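Local atomic coordinates of paraflagellar rod component (Trypanosoma brucei, PDB entry 2Q0X), a protein that is of unknown function but adopts the alpha/beta-hydrolase fold and is probably a component of the paraflagellar rod. Residues A[78-83]-A[172-177]. Sequence-based numbering, arbitrary orientation.
Sequences GKIGSG and RGEDSL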
loop_
_atom_site.group_PDB
_atom_site.type_symbol
_atom_site.label_atom_id
_atom_site.label_comp_id
_atom_site.label_asym_id
_atom_site.label_seq_id
_atom_site.Cartn_x
_atom_site.Cartn_y
_atom_site.Cartn_z
ATOM N N GLY A 78 0.783 -4.793 5.184
ATOM C CA GLY A 78 -0.364 -3.947 4.900
ATOM C C GLY A 78 -0.962 -4.236 3.528
ATOM O O GLY A 78 -2.072 -3.821 3.251
ATOM N N LYS A 79 -0.232 -4.953 2.677
ATOM C CA LYS A 79 -0.683 -5.250 1.330
ATOM C C LYS A 79 -1.223 -6.670 1.190
ATOM O O LYS A 79 -0.759 -7.608 1.861
ATOM C CB LYS A 79 0.458 -5.012 0.332
ATOM C CG LYS A 79 0.863 -3.540 0.224
ATOM C CD LYS A 79 1.162 -3.099 -1.217
ATOM C CE LYS A 79 -0.088 -3.046 -2.084
ATOM N NZ LYS A 79 0.198 -2.553 -3.461
ATOM N N ILE A 80 -2.222 -6.809 0.322
ATOM C CA ILE A 80 -2.648 -8.118 -0.165
ATOM C C ILE A 80 -1.426 -8.816 -0.790
ATOM O O ILE A 80 -0.531 -8.153 -1.332
ATOM C CB ILE A 80 -3.849 -7.992 -1.176
ATOM C CG1 ILE A 80 -5.190 -7.985 -0.425
ATOM C CG2 ILE A 80 -3.870 -9.151 -2.206
ATOM C CD1 ILE A 80 -5.585 -6.688 0.135
ATOM N N GLY A 81 -1.374 -10.144 -0.650
ATOM C CA GLY A 81 -0.336 -10.983 -1.282
ATOM C C GLY A 81 1.015 -10.972 -0.574
ATOM O O GLY A 81 2.015 -11.459 -1.119
ATOM N N SER A 82 1.050 -10.444 0.646
ATOM C CA SER A 82 2.303 -10.300 1.391
ATOM C C SER A 82 2.887 -11.636 1.912
ATOM O O SER A 82 4.069 -11.703 2.260
ATOM C CB SER A 82 2.116 -9.332 2.563
ATOM O OG SER A 82 1.401 -9.946 3.626
ATOM N N GLY A 83 2.070 -12.684 1.961
ATOM C CA GLY A 83 2.503 -13.959 2.536
ATOM C C GLY A 83 1.351 -14.854 2.955
ATOM O O GLY A 83 1.133 -15.899 2.349
ATOM N N ARG A 172 -6.084 -18.874 6.976
ATOM C CA ARG A 172 -6.821 -17.618 6.886
ATOM C C ARG A 172 -6.038 -16.460 7.507
ATOM O O ARG A 172 -6.626 -15.442 7.897
ATOM C CB ARG A 172 -8.179 -17.747 7.581
ATOM C CG ARG A 172 -9.173 -18.682 6.900
ATOM C CD ARG A 172 -10.539 -18.020 6.808
ATOM N NE ARG A 172 -11.466 -18.428 7.855
ATOM C CZ ARG A 172 -12.483 -17.691 8.314
ATOM N NH1 ARG A 172 -12.732 -16.467 7.849
ATOM N NH2 ARG A 172 -13.262 -18.192 9.269
ATOM N N GLY A 173 -4.711 -16.605 7.564
ATOM C CA GLY A 173 -3.822 -15.590 8.139
ATOM C C GLY A 173 -3.925 -14.175 7.582
ATOM O O GLY A 173 -3.623 -13.217 8.293
ATOM N N GLU A 174 -4.351 -14.040 6.319
ATOM C CA GLU A 174 -4.511 -12.731 5.663
ATOM C C GLU A 174 -5.885 -12.089 5.907
ATOM O O GLU A 174 -6.132 -10.978 5.473
ATOM C CB GLU A 174 -4.289 -12.862 4.146
ATOM C CG GLU A 174 -3.986 -11.528 3.412
ATOM C CD GLU A 174 -3.930 -11.659 1.879
ATOM O OE1 GLU A 174 -4.923 -12.107 1.256
ATOM O OE2 GLU A 174 -2.888 -11.294 1.298
ATOM N N ASP A 175 -6.781 -12.779 6.602
ATOM C CA ASP A 175 -8.167 -12.323 6.672
ATOM C C ASP A 175 -8.408 -11.418 7.884
ATOM O O ASP A 175 -8.826 -11.881 8.946
ATOM C CB ASP A 175 -9.102 -13.534 6.682
ATOM C CG ASP A 175 -10.547 -13.167 6.406
ATOM O OD1 ASP A 175 -10.837 -11.969 6.207
ATOM O OD2 ASP A 175 -11.394 -14.090 6.399
ATOM N N SER A 176 -8.162 -10.123 7.713
ATOM C CA SER A 176 -8.306 -9.175 8.815
ATOM C C SER A 176 -9.760 -9.034 9.279
ATOM O O SER A 176 -10.014 -8.735 10.445
ATOM C CB SER A 176 -7.719 -7.803 8.439
ATOM O OG SER A 176 -8.573 -7.059 7.586
ATOM N N LEU A 177 -10.703 -9.252 8.362
ATOM C CA LEU A 177 -12.136 -9.180 8.681
ATOM C C LEU A 177 -12.579 -10.272 9.657
ATOM O O LEU A 177 -13.559 -10.088 10.388
ATOM C CB LEU A 177 -13.013 -9.205 7.408
ATOM C CG LEU A 177 -13.473 -7.829 6.899
ATOM C CD1 LEU A 177 -12.325 -7.010 6.351
ATOM C CD2 LEU A 177 -14.553 -7.973 5.840
#
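Glu-174 reaches across to the backbone of Gly-81, and its carboxylate carries nearly the whole contact. With CG anti to the backbone N (chi1 -162°) and the chain extended beyond it, the side chain spans the gap between two loops whose nearest CA atoms, those of Ile-80 and Glu-174, are 7.7 Å apart. One carboxylate oxygen does the touching: Gly-81 N donates to Glu-174 OE2 at 2.7 Å, the N-H pointing almost straight at the oxygen (161°) and meeting it nearly in line with the C-O bond. The same OE2 lies 3.5 Å from Ile-80 CA, while CG2 of Ile-80 comes only loosely near, 4.2 Å from Glu-174 OE2. The donor belongs to the central peptide of the type II turn from Lys-79 to Ser-82; Gly-81 is its third residue, where such a turn has the positive phi that favours glycine. Behind Glu-174, the type I turn from Arg-172 to Asp-175 is closed by the bond from Asp-175 N to Arg-172 O and braced by a salt bridge of 3.1 Å between Arg-172 NH1 and Asp-175 OD2, met on its anti side, 25° out of the carboxylate plane. The other oxygen of Glu-174, OE1, is hydrogen-bonded to Ser-176 OG of the second subunit, and Ser-176 here repays the bond to Glu-174 there. A buried carboxylate thus accepts the central N-H of a type II turn at the two-subunit interface of an alpha/beta-hydrolase fold, to which both loops contribute.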